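Local coordinates for putative immunoglobulin-blocking virulence protein (Mycoplasma mycoides subsp. capri, PDB 7ADK) that probably binds host immunoglobulins and blocks their antigen-binding function, contributing to the virulence of the mycoplasma, at residues 251-254 and 258-261; 264-269 and 288-293; 650-655 and 705-710. All coordinates share one frame; numbering follows the deposited sequence.

Interaction 1. Residues 251-254 and 258-261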
ATOM      1  N   LYS A 251      29.593  17.493  27.395  1.00 84.22           N
ATOM      2  CA  LYS A 251      30.907  16.845  27.594  1.00 84.22           C
ATOM      3  C   LYS A 251      31.832  17.592  28.568  1.00 84.22           C
ATOM      4  O   LYS A 251      32.625  16.957  29.245  1.00 84.22           O
ATOM      5  CB  LYS A 251      31.598  16.667  26.231  1.00 84.22           C
ATOM      6  CG  LYS A 251      30.840  15.709  25.299  1.00 84.22           C
ATOM      7  CD  LYS A 251      31.603  15.470  23.993  1.00 84.22           C
ATOM      8  CE  LYS A 251      30.766  14.607  23.051  1.00 84.22           C
ATOM      9  NZ  LYS A 251      31.475  14.273  21.792  1.00 84.22           N
ATOM     10  N   MET A 252      31.707  18.914  28.663  1.00 89.35           N
ATOM     11  CA  MET A 252      32.288  19.753  29.720  1.00 89.35           C
ATOM     12  C   MET A 252      31.382  19.831  30.962  1.00 89.35           C
ATOM     13  O   MET A 252      31.859  19.781  32.087  1.00 89.35           O
ATOM     14  CB  MET A 252      32.593  21.135  29.114  1.00 89.35           C
ATOM     15  CG  MET A 252      32.905  22.257  30.110  1.00 89.35           C
ATOM     16  SD  MET A 252      34.191  21.933  31.330  1.00 89.35           S
ATOM     17  CE  MET A 252      35.600  21.628  30.266  1.00 89.35           C
ATOM     18  N   LEU A 253      30.070  19.941  30.752  1.00 87.10           N
ATOM     19  CA  LEU A 253      29.047  20.237  31.758  1.00 87.10           C
ATOM     20  C   LEU A 253      28.908  19.136  32.815  1.00 87.10           C
ATOM     21  O   LEU A 253      28.670  19.436  33.978  1.00 87.10           O
ATOM     22  CB  LEU A 253      27.720  20.443  31.004  1.00 87.10           C
ATOM     23  CG  LEU A 253      26.846  21.603  31.463  1.00 87.10           C
ATOM     24  CD1 LEU A 253      27.570  22.925  31.268  1.00 87.10           C
ATOM     25  CD2 LEU A 253      25.566  21.628  30.625  1.00 87.10           C
ATOM     26  N   ASP A 254      29.073  17.872  32.427  1.00 91.82           N
ATOM     27  CA  ASP A 254      29.231  16.763  33.372  1.00 91.82           C
ATOM     28  C   ASP A 254      30.585  16.897  34.080  1.00 91.82           C
ATOM     29  O   ASP A 254      31.623  16.768  33.436  1.00 91.82           O
ATOM     30  CB  ASP A 254      29.106  15.419  32.647  1.00 91.82           C
ATOM     31  CG  ASP A 254      27.712  15.154  32.087  1.00 91.82           C
ATOM     32  OD1 ASP A 254      26.711  15.633  32.660  1.00 91.82           O
ATOM     33  OD2 ASP A 254      27.606  14.392  31.103  1.00 91.82           O
ATOM     34  N   VAL A 258      36.633  18.877  36.340  1.00 99.78           N
ATOM     35  CA  VAL A 258      37.113  19.993  35.504  1.00 99.78           C
ATOM     36  C   VAL A 258      36.202  21.227  35.533  1.00 99.78           C
ATOM     37  O   VAL A 258      36.721  22.341  35.515  1.00 99.78           O
ATOM     38  CB  VAL A 258      37.354  19.532  34.054  1.00 99.78           C
ATOM     39  CG1 VAL A 258      37.907  20.659  33.177  1.00 99.78           C
ATOM     40  CG2 VAL A 258      38.377  18.394  33.980  1.00 99.78           C
ATOM     41  N   ILE A 259      34.872  21.067  35.606  1.00 96.29           N
ATOM     42  CA  ILE A 259      33.902  22.153  35.307  1.00 96.29           C
ATOM     43  C   ILE A 259      34.132  23.458  36.079  1.00 96.29           C
ATOM     44  O   ILE A 259      33.895  24.540  35.546  1.00 96.29           O
ATOM     45  CB  ILE A 259      32.451  21.658  35.486  1.00 96.29           C
ATOM     46  CG1 ILE A 259      31.380  22.673  35.051  1.00 96.29           C
ATOM     47  CG2 ILE A 259      32.144  21.280  36.941  1.00 96.29           C
ATOM     48  CD1 ILE A 259      31.392  23.045  33.595  1.00 96.29           C
ATOM     49  N   ASN A 260      34.641  23.385  37.308  1.00 97.44           N
ATOM     50  CA  ASN A 260      34.788  24.560  38.157  1.00 97.44           C
ATOM     51  C   ASN A 260      35.800  25.581  37.610  1.00 97.44           C
ATOM     52  O   ASN A 260      35.651  26.770  37.857  1.00 97.44           O
ATOM     53  CB  ASN A 260      35.141  24.109  39.576  1.00 97.44           C
ATOM     54  CG  ASN A 260      34.932  25.226  40.577  1.00 97.44           C
ATOM     55  OD1 ASN A 260      33.915  25.892  40.586  1.00 97.44           O
ATOM     56  ND2 ASN A 260      35.869  25.466  41.443  1.00 97.44           N
ATOM     57  N   PHE A 261      36.786  25.173  36.811  1.00 96.22           N
ATOM     58  CA  PHE A 261      37.755  26.106  36.221  1.00 96.22           C
ATOM     59  C   PHE A 261      37.209  26.963  35.066  1.00 96.22           C
ATOM     60  O   PHE A 261      37.896  27.874  34.608  1.00 96.22           O
ATOM     61  CB  PHE A 261      39.021  25.334  35.838  1.00 96.22           C
ATOM     62  CG  PHE A 261      39.797  24.841  37.039  1.00 96.22           C
ATOM     63  CD1 PHE A 261      40.448  25.771  37.864  1.00 96.22           C
ATOM     64  CD2 PHE A 261      39.846  23.474  37.359  1.00 96.22           C
ATOM     65  CE1 PHE A 261      41.155  25.335  38.995  1.00 96.22           C
ATOM     66  CE2 PHE A 261      40.562  23.036  38.483  1.00 96.22           C
ATOM     67  CZ  PHE A 261      41.217  23.967  39.301  1.00 96.22           C
TER

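Interaction 2. Residues 264-269 and 288-293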
ATOM      1  N   SER A 264      33.225  31.267  35.638  1.00 95.71           N
ATOM      2  CA  SER A 264      33.200  32.711  35.966  1.00 95.71           C
ATOM      3  C   SER A 264      33.339  33.039  37.470  1.00 95.71           C
ATOM      4  O   SER A 264      34.091  32.386  38.183  1.00 95.71           O
ATOM      5  CB  SER A 264      32.015  33.393  35.259  1.00 95.71           C
ATOM      6  OG  SER A 264      30.774  33.135  35.865  1.00 95.71           O
ATOM      7  N   GLU A 265      32.656  34.054  38.003  1.00101.27           N
ATOM      8  CA  GLU A 265      32.601  34.373  39.440  1.00101.27           C
ATOM      9  C   GLU A 265      31.730  33.382  40.233  1.00101.27           C
ATOM     10  O   GLU A 265      31.929  33.202  41.432  1.00101.27           O
ATOM     11  CB  GLU A 265      32.141  35.830  39.599  1.00101.27           C
ATOM     12  CG  GLU A 265      31.868  36.354  41.021  1.00101.27           C
ATOM     13  CD  GLU A 265      30.417  36.191  41.525  1.00101.27           C
ATOM     14  OE1 GLU A 265      29.658  35.362  41.025  1.00101.27           O
ATOM     15  OE2 GLU A 265      30.004  36.924  42.426  1.00101.27           O
ATOM     16  N   ALA A 266      30.839  32.657  39.555  1.00100.61           N
ATOM     17  CA  ALA A 266      29.990  31.643  40.168  1.00100.61           C
ATOM     18  C   ALA A 266      30.768  30.432  40.727  1.00100.61           C
ATOM     19  O   ALA A 266      30.170  29.575  41.367  1.00100.61           O
ATOM     20  CB  ALA A 266      28.928  31.239  39.151  1.00100.61           C
ATOM     21  N   GLN A 267      32.087  30.380  40.544  1.00100.44           N
ATOM     22  CA  GLN A 267      33.014  29.509  41.268  1.00100.44           C
ATOM     23  C   GLN A 267      32.907  29.607  42.798  1.00100.44           C
ATOM     24  O   GLN A 267      33.114  28.604  43.475  1.00100.44           O
ATOM     25  CB  GLN A 267      34.449  29.879  40.881  1.00100.44           C
ATOM     26  CG  GLN A 267      34.812  29.456  39.461  1.00100.44           C
ATOM     27  CD  GLN A 267      36.248  29.834  39.123  1.00100.44           C
ATOM     28  OE1 GLN A 267      37.200  29.141  39.432  1.00100.44           O
ATOM     29  NE2 GLN A 267      36.477  30.979  38.538  1.00100.44           N
ATOM     30  N   LYS A 268      32.583  30.776  43.372  1.00102.68           N
ATOM     31  CA  LYS A 268      32.326  30.890  44.814  1.00102.68           C
ATOM     32  C   LYS A 268      30.972  30.293  45.204  1.00102.68           C
ATOM     33  O   LYS A 268      30.848  29.692  46.263  1.00102.68           O
ATOM     34  CB  LYS A 268      32.470  32.351  45.272  1.00102.68           C
ATOM     35  CG  LYS A 268      33.941  32.795  45.304  1.00102.68           C
ATOM     36  CD  LYS A 268      34.170  34.108  46.059  1.00102.68           C
ATOM     37  CE  LYS A 268      33.624  35.354  45.361  1.00102.68           C
ATOM     38  NZ  LYS A 268      34.519  35.833  44.285  1.00102.68           N
ATOM     39  N   GLU A 269      29.937  30.457  44.380  1.00102.08           N
ATOM     40  CA  GLU A 269      28.590  29.935  44.670  1.00102.08           C
ATOM     41  C   GLU A 269      28.450  28.426  44.405  1.00102.08           C
ATOM     42  O   GLU A 269      27.745  27.738  45.138  1.00102.08           O
ATOM     43  CB  GLU A 269      27.538  30.706  43.856  1.00102.08           C
ATOM     44  CG  GLU A 269      27.328  32.148  44.338  1.00102.08           C
ATOM     45  CD  GLU A 269      26.053  32.774  43.759  1.00102.08           C
ATOM     46  OE1 GLU A 269      25.841  32.722  42.532  1.00102.08           O
ATOM     47  OE2 GLU A 269      25.252  33.349  44.520  1.00102.08           O
ATOM     48  N   ILE A 288      25.797  26.405  32.031  1.00 80.91           N
ATOM     49  CA  ILE A 288      25.828  27.130  30.752  1.00 80.91           C
ATOM     50  C   ILE A 288      25.505  28.621  30.914  1.00 80.91           C
ATOM     51  O   ILE A 288      26.208  29.451  30.349  1.00 80.91           O
ATOM     52  CB  ILE A 288      24.917  26.456  29.696  1.00 80.91           C
ATOM     53  CG1 ILE A 288      23.431  26.402  30.097  1.00 80.91           C
ATOM     54  CG2 ILE A 288      25.431  25.052  29.409  1.00 80.91           C
ATOM     55  CD1 ILE A 288      22.509  25.643  29.151  1.00 80.91           C
ATOM     56  N   ALA A 289      24.531  28.995  31.749  1.00 83.36           N
ATOM     57  CA  ALA A 289      24.203  30.394  32.020  1.00 83.36           C
ATOM     58  C   ALA A 289      25.242  31.156  32.880  1.00 83.36           C
ATOM     59  O   ALA A 289      25.043  32.335  33.160  1.00 83.36           O
ATOM     60  CB  ALA A 289      22.808  30.448  32.625  1.00 83.36           C
ATOM     61  N   ASN A 290      26.342  30.516  33.308  1.00 83.54           N
ATOM     62  CA  ASN A 290      27.428  31.089  34.110  1.00 83.54           C
ATOM     63  C   ASN A 290      28.853  30.692  33.666  1.00 83.54           C
ATOM     64  O   ASN A 290      29.799  30.953  34.400  1.00 83.54           O
ATOM     65  CB  ASN A 290      27.207  30.698  35.568  1.00 83.54           C
ATOM     66  CG  ASN A 290      26.005  31.333  36.225  1.00 83.54           C
ATOM     67  OD1 ASN A 290      26.035  32.446  36.704  1.00 83.54           O
ATOM     68  ND2 ASN A 290      24.937  30.622  36.349  1.00 83.54           N
ATOM     69  N   LEU A 291      29.032  30.070  32.495  1.00 84.46           N
ATOM     70  CA  LEU A 291      30.329  29.831  31.849  1.00 84.46           C
ATOM     71  C   LEU A 291      30.971  31.171  31.421  1.00 84.46           C
ATOM     72  O   LEU A 291      30.283  32.037  30.888  1.00 84.46           O
ATOM     73  CB  LEU A 291      30.109  28.923  30.611  1.00 84.46           C
ATOM     74  CG  LEU A 291      30.661  27.492  30.705  1.00 84.46           C
ATOM     75  CD1 LEU A 291      29.954  26.635  31.737  1.00 84.46           C
ATOM     76  CD2 LEU A 291      30.532  26.770  29.375  1.00 84.46           C
ATOM     77  N   ASP A 292      32.284  31.338  31.577  1.00 89.98           N
ATOM     78  CA  ASP A 292      33.046  32.474  31.045  1.00 89.98           C
ATOM     79  C   ASP A 292      33.700  32.198  29.679  1.00 89.98           C
ATOM     80  O   ASP A 292      34.654  31.431  29.553  1.00 89.98           O
ATOM     81  CB  ASP A 292      34.043  33.047  32.080  1.00 89.98           C
ATOM     82  CG  ASP A 292      34.969  32.070  32.826  1.00 89.98           C
ATOM     83  OD1 ASP A 292      34.599  30.895  33.044  1.00 89.98           O
ATOM     84  OD2 ASP A 292      36.010  32.525  33.353  1.00 89.98           O
ATOM     85  N   GLN A 293      33.219  32.909  28.654  1.00 85.70           N
ATOM     86  CA  GLN A 293      33.685  32.856  27.265  1.00 85.70           C
ATOM     87  C   GLN A 293      35.209  33.009  27.126  1.00 85.70           C
ATOM     88  O   GLN A 293      35.832  32.382  26.268  1.00 85.70           O
ATOM     89  CB  GLN A 293      32.916  33.942  26.486  1.00 85.70           C
ATOM     90  CG  GLN A 293      33.456  34.199  25.073  1.00 85.70           C
ATOM     91  CD  GLN A 293      32.510  34.901  24.112  1.00 85.70           C
ATOM     92  OE1 GLN A 293      31.353  35.170  24.379  1.00 85.70           O
ATOM     93  NE2 GLN A 293      32.959  35.214  22.934  1.00 85.70           N
TER

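Interaction 3. Residues 650-655 and 705-710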
ATOM      1  N   PHE A 650      12.534 -20.433 -15.970  1.00 65.11           N
ATOM      2  CA  PHE A 650      13.542 -19.599 -16.610  1.00 65.11           C
ATOM      3  C   PHE A 650      14.344 -20.451 -17.598  1.00 65.11           C
ATOM      4  O   PHE A 650      15.255 -21.176 -17.215  1.00 65.11           O
ATOM      5  CB  PHE A 650      14.409 -18.922 -15.543  1.00 65.11           C
ATOM      6  CG  PHE A 650      15.562 -18.123 -16.109  1.00 65.11           C
ATOM      7  CD1 PHE A 650      15.312 -17.052 -16.982  1.00 65.11           C
ATOM      8  CD2 PHE A 650      16.884 -18.470 -15.794  1.00 65.11           C
ATOM      9  CE1 PHE A 650      16.383 -16.342 -17.541  1.00 65.11           C
ATOM     10  CE2 PHE A 650      17.952 -17.761 -16.352  1.00 65.11           C
ATOM     11  CZ  PHE A 650      17.699 -16.698 -17.227  1.00 65.11           C
ATOM     12  N   GLU A 651      13.988 -20.392 -18.873  1.00 67.88           N
ATOM     13  CA  GLU A 651      14.699 -21.082 -19.943  1.00 67.88           C
ATOM     14  C   GLU A 651      16.028 -20.387 -20.225  1.00 67.88           C
ATOM     15  O   GLU A 651      16.076 -19.176 -20.455  1.00 67.88           O
ATOM     16  CB  GLU A 651      13.799 -21.180 -21.187  1.00 67.88           C
ATOM     17  CG  GLU A 651      14.219 -22.242 -22.210  1.00 67.88           C
ATOM     18  CD  GLU A 651      15.348 -21.835 -23.157  1.00 67.88           C
ATOM     19  OE1 GLU A 651      15.584 -20.630 -23.382  1.00 67.88           O
ATOM     20  OE2 GLU A 651      15.993 -22.738 -23.728  1.00 67.88           O
ATOM     21  N   ILE A 652      17.131 -21.134 -20.182  1.00 68.23           N
ATOM     22  CA  ILE A 652      18.458 -20.630 -20.535  1.00 68.23           C
ATOM     23  C   ILE A 652      19.260 -21.701 -21.285  1.00 68.23           C
ATOM     24  O   ILE A 652      19.258 -22.868 -20.907  1.00 68.23           O
ATOM     25  CB  ILE A 652      19.152 -20.010 -19.296  1.00 68.23           C
ATOM     26  CG1 ILE A 652      20.472 -19.314 -19.663  1.00 68.23           C
ATOM     27  CG2 ILE A 652      19.385 -21.013 -18.171  1.00 68.23           C
ATOM     28  CD1 ILE A 652      20.917 -18.262 -18.659  1.00 68.23           C
ATOM     29  N   SER A 653      19.947 -21.296 -22.355  1.00 73.26           N
ATOM     30  CA  SER A 653      20.916 -22.128 -23.073  1.00 73.26           C
ATOM     31  C   SER A 653      22.109 -22.494 -22.170  1.00 73.26           C
ATOM     32  O   SER A 653      22.282 -21.958 -21.076  1.00 73.26           O
ATOM     33  CB  SER A 653      21.354 -21.402 -24.352  1.00 73.26           C
ATOM     34  OG  SER A 653      22.134 -22.212 -25.200  1.00 73.26           O
ATOM     35  N   SER A 654      23.059 -23.295 -22.638  1.00 75.58           N
ATOM     36  CA  SER A 654      24.364 -23.447 -21.982  1.00 75.58           C
ATOM     37  C   SER A 654      25.334 -22.292 -22.352  1.00 75.58           C
ATOM     38  O   SER A 654      26.475 -22.516 -22.740  1.00 75.58           O
ATOM     39  CB  SER A 654      24.903 -24.855 -22.249  1.00 75.58           C
ATOM     40  OG  SER A 654      25.753 -25.271 -21.210  1.00 75.58           O
ATOM     41  N   ASP A 655      24.894 -21.034 -22.246  1.00 76.75           N
ATOM     42  CA  ASP A 655      25.749 -19.828 -22.250  1.00 76.75           C
ATOM     43  C   ASP A 655      26.263 -19.471 -20.842  1.00 76.75           C
ATOM     44  O   ASP A 655      27.026 -18.528 -20.665  1.00 76.75           O
ATOM     45  CB  ASP A 655      25.025 -18.608 -22.861  1.00 76.75           C
ATOM     46  CG  ASP A 655      24.023 -17.923 -21.926  1.00 76.75           C
ATOM     47  OD1 ASP A 655      23.383 -18.639 -21.144  1.00 76.75           O
ATOM     48  OD2 ASP A 655      23.866 -16.680 -21.970  1.00 76.75           O
ATOM     49  N   ASP A 705      24.666 -20.873  -9.634  1.00 79.34           N
ATOM     50  CA  ASP A 705      24.409 -20.579  -8.219  1.00 79.34           C
ATOM     51  C   ASP A 705      23.711 -19.234  -8.012  1.00 79.34           C
ATOM     52  O   ASP A 705      22.732 -19.145  -7.271  1.00 79.34           O
ATOM     53  CB  ASP A 705      25.710 -20.590  -7.410  1.00 79.34           C
ATOM     54  CG  ASP A 705      26.449 -21.927  -7.383  1.00 79.34           C
ATOM     55  OD1 ASP A 705      25.921 -22.947  -7.873  1.00 79.34           O
ATOM     56  OD2 ASP A 705      27.554 -21.965  -6.800  1.00 79.34           O
ATOM     57  N   LYS A 706      24.142 -18.199  -8.736  1.00 74.96           N
ATOM     58  CA  LYS A 706      23.663 -16.828  -8.543  1.00 74.96           C
ATOM     59  C   LYS A 706      22.188 -16.658  -8.873  1.00 74.96           C
ATOM     60  O   LYS A 706      21.506 -15.958  -8.140  1.00 74.96           O
ATOM     61  CB  LYS A 706      24.507 -15.828  -9.339  1.00 74.96           C
ATOM     62  CG  LYS A 706      26.024 -15.908  -9.139  1.00 74.96           C
ATOM     63  CD  LYS A 706      26.475 -16.221  -7.705  1.00 74.96           C
ATOM     64  CE  LYS A 706      27.996 -16.232  -7.580  1.00 74.96           C
ATOM     65  NZ  LYS A 706      28.584 -14.890  -7.716  1.00 74.96           N
ATOM     66  N   TYR A 707      21.666 -17.306  -9.916  1.00 70.69           N
ATOM     67  CA  TYR A 707      20.230 -17.262 -10.206  1.00 70.69           C
ATOM     68  C   TYR A 707      19.367 -17.894  -9.106  1.00 70.69           C
ATOM     69  O   TYR A 707      18.233 -17.476  -8.935  1.00 70.69           O
ATOM     70  CB  TYR A 707      19.904 -17.944 -11.533  1.00 70.69           C
ATOM     71  CG  TYR A 707      20.361 -17.252 -12.796  1.00 70.69           C
ATOM     72  CD1 TYR A 707      19.564 -16.265 -13.408  1.00 70.69           C
ATOM     73  CD2 TYR A 707      21.550 -17.665 -13.409  1.00 70.69           C
ATOM     74  CE1 TYR A 707      19.971 -15.686 -14.621  1.00 70.69           C
ATOM     75  CE2 TYR A 707      21.950 -17.097 -14.626  1.00 70.69           C
ATOM     76  CZ  TYR A 707      21.166 -16.110 -15.234  1.00 70.69           C
ATOM     77  OH  TYR A 707      21.553 -15.609 -16.425  1.00 70.69           O
ATOM     78  N   PHE A 708      19.861 -18.883  -8.358  1.00 70.69           N
ATOM     79  CA  PHE A 708      19.131 -19.421  -7.214  1.00 70.69           C
ATOM     80  C   PHE A 708      19.321 -18.564  -5.958  1.00 70.69           C
ATOM     81  O   PHE A 708      18.366 -18.335  -5.232  1.00 70.69           O
ATOM     82  CB  PHE A 708      19.554 -20.876  -6.984  1.00 70.69           C
ATOM     83  CG  PHE A 708      19.073 -21.820  -8.063  1.00 70.69           C
ATOM     84  CD1 PHE A 708      17.695 -22.019  -8.239  1.00 70.69           C
ATOM     85  CD2 PHE A 708      19.985 -22.535  -8.856  1.00 70.69           C
ATOM     86  CE1 PHE A 708      17.228 -22.892  -9.228  1.00 70.69           C
ATOM     87  CE2 PHE A 708      19.522 -23.425  -9.835  1.00 70.69           C
ATOM     88  CZ  PHE A 708      18.143 -23.589 -10.029  1.00 70.69           C
ATOM     89  N   GLU A 709      20.516 -18.044  -5.707  1.00 73.93           N
ATOM     90  CA  GLU A 709      20.834 -17.258  -4.523  1.00 73.93           C
ATOM     91  C   GLU A 709      20.194 -15.862  -4.558  1.00 73.93           C
ATOM     92  O   GLU A 709      19.542 -15.461  -3.594  1.00 73.93           O
ATOM     93  CB  GLU A 709      22.352 -17.202  -4.371  1.00 73.93           C
ATOM     94  CG  GLU A 709      22.815 -16.586  -3.057  1.00 73.93           C
ATOM     95  CD  GLU A 709      24.341 -16.479  -2.961  1.00 73.93           C
ATOM     96  OE1 GLU A 709      25.060 -17.045  -3.793  1.00 73.93           O
ATOM     97  OE2 GLU A 709      24.842 -15.819  -2.039  1.00 73.93           O
ATOM     98  N   TYR A 710      20.344 -15.126  -5.656  1.00 69.36           N
ATOM     99  CA  TYR A 710      19.969 -13.715  -5.746  1.00 69.36           C
ATOM    100  C   TYR A 710      18.497 -13.491  -6.108  1.00 69.36           C
ATOM    101  O   TYR A 710      18.037 -12.357  -6.049  1.00 69.36           O
ATOM    102  CB  TYR A 710      20.917 -13.005  -6.727  1.00 69.36           C
ATOM    103  CG  TYR A 710      22.412 -13.041  -6.422  1.00 69.36           C
ATOM    104  CD1 TYR A 710      22.906 -13.377  -5.146  1.00 69.36           C
ATOM    105  CD2 TYR A 710      23.327 -12.702  -7.436  1.00 69.36           C
ATOM    106  CE1 TYR A 710      24.286 -13.416  -4.900  1.00 69.36           C
ATOM    107  CE2 TYR A 710      24.714 -12.737  -7.196  1.00 69.36           C
ATOM    108  CZ  TYR A 710      25.196 -13.107  -5.925  1.00 69.36           C
ATOM    109  OH  TYR A 710      26.531 -13.182  -5.686  1.00 69.36           O
TER

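Interaction 1. Residues 251-254 and 258-261
Val-258, which meets Met-252 across the contact, accepts a hydrogen bond at its main-chain O from the N of Phe-261 (3.1 Å), at the start of the 3-10 turn 259-261. No hydrogen bond joins the two segments; the side chains that meet across the contact are apolar. Met-252 and Ile-259 carry most of it. The CG of Met-252 stands anti to the backbone N (chi1 167°), and bends at chi2 and chi3 fold the thioether round, so that SD lies 3.8 Å from CD1 of Ile-259 while CE touches CG1 of Val-258, also at 3.8 Å. Met-252 thus spans both residues with adjacent atoms, running nearly at right angles to the valine. The isoleucine answers with the far end of its longer branch: CD1 also comes to 3.6 Å from the O of Met-252 and to 4.5 Å from CD1 of Leu-253. The CB of Leu-253 points away from 258-261, and its side chain also packs on Tyr-284, Leu-287 and Ile-288 of helix 280-288. With Ile-320 beside Met-252 and Tyr-270 against Ile-259, the end of helix 247-253 and the turn that follows are packed against helices 270-273 and 280-288 and strand 318-320.

Interaction 2. Residues 264-269 and 288-293
The backbone N of Ser-264 donates to OD1 of Asp-292 at 3.0 Å with an N-H...O angle of 152°, arriving steeply above the carboxylate plane, 77° out of it. The aspartate is brought there by chi1 of 49°, which sets CG between its backbone N and carbonyl carbon; its other oxygen, OD2, makes a salt bridge with Lys-295, so the carboxylate links a main-chain N-H to a lysine. On the serine side chain, OG approaches the main-chain O of Asn-290 to 2.8 Å. The O of Ser-264 is taken within its own segment by NE2 of Gln-267, at 2.8 Å and in the plane of that amide, which ties the Gln-267 side chain back to the start of its segment. Carbon contacts lie beside these bonds: CB of Ser-264 rests 3.8 Å from CB of Asp-292, and CB of Ala-266 sits 4.0 Å from CB of Asn-290. ND2 of Asn-290 binds the O of Trp-286 in the last turn of helix 280-288. Side-chain-to-backbone pinning of this kind joins two interhelical loops, the one before helix 270-273 and the one after helix 280-288, in a largely helical part of the protein.

Interaction 3. Residues 650-655 and 705-710
Phe-650 and Tyr-707 form the aromatic part of the contact. CE2 of the phenylalanine lies over one face of the tyrosine ring, 3.4 Å from CE1, yet the two planes are inclined by 34° and the centroids are 5.0 Å apart, an oblique pairing. The side chains cross at about a right angle. Phe-650 leaves strand 650-652 with CG anti to its backbone N (chi1 175°), whereas Tyr-707 leaves helix 698-709 with CG beside the N (chi1 -70°), which extends its ring toward the strand.

The aliphatic part comes from Ile-652, two residues along the strand and on the same side as Phe-650. Approaching from the direction opposite to the tyrosine, it sets CD1 3.5 Å from OH and 4.1 Å from CZ of Tyr-707. Strand 650-652 is an outermost strand, within this chain, of a three-stranded parallel sheet with 688-690 and 720-722; Ile-688 of the adjacent strand touches both Ile-652 and Tyr-707, and the ring of Phe-679 meets that of Phe-650.

Polar bonds lie beside this core and none crosses between the two segments. The hydroxyl of Tyr-707 is bound to the O of Lys-618. The chemistry implies that helix 698-709 is seated on the strand by hydrophobic contact, with the tyrosine ring serving as apolar surface and its hydroxyl satisfied by a loop carbonyl.

Interactions 1 and 2 are neighbours, with centres about 11 Å apart, and share the helical region around helix 280-288: CD1 of Ile-259 lies 4.3 Å from CD1 of Leu-291, and Asn-260 lies against Gln-267. Their chemistry differs with burial. Interaction 1 is mostly buried and joined by apolar side chains, whereas interaction 2 is only partly buried and relies on a carboxylate and main-chain groups. Interaction 3 resembles interaction 1 in its buried, apolar character, but uses aromatic rings to join a helix to a parallel sheet. It lies far off, its centre about 72 Å from that of interaction 2, across the chain's centre.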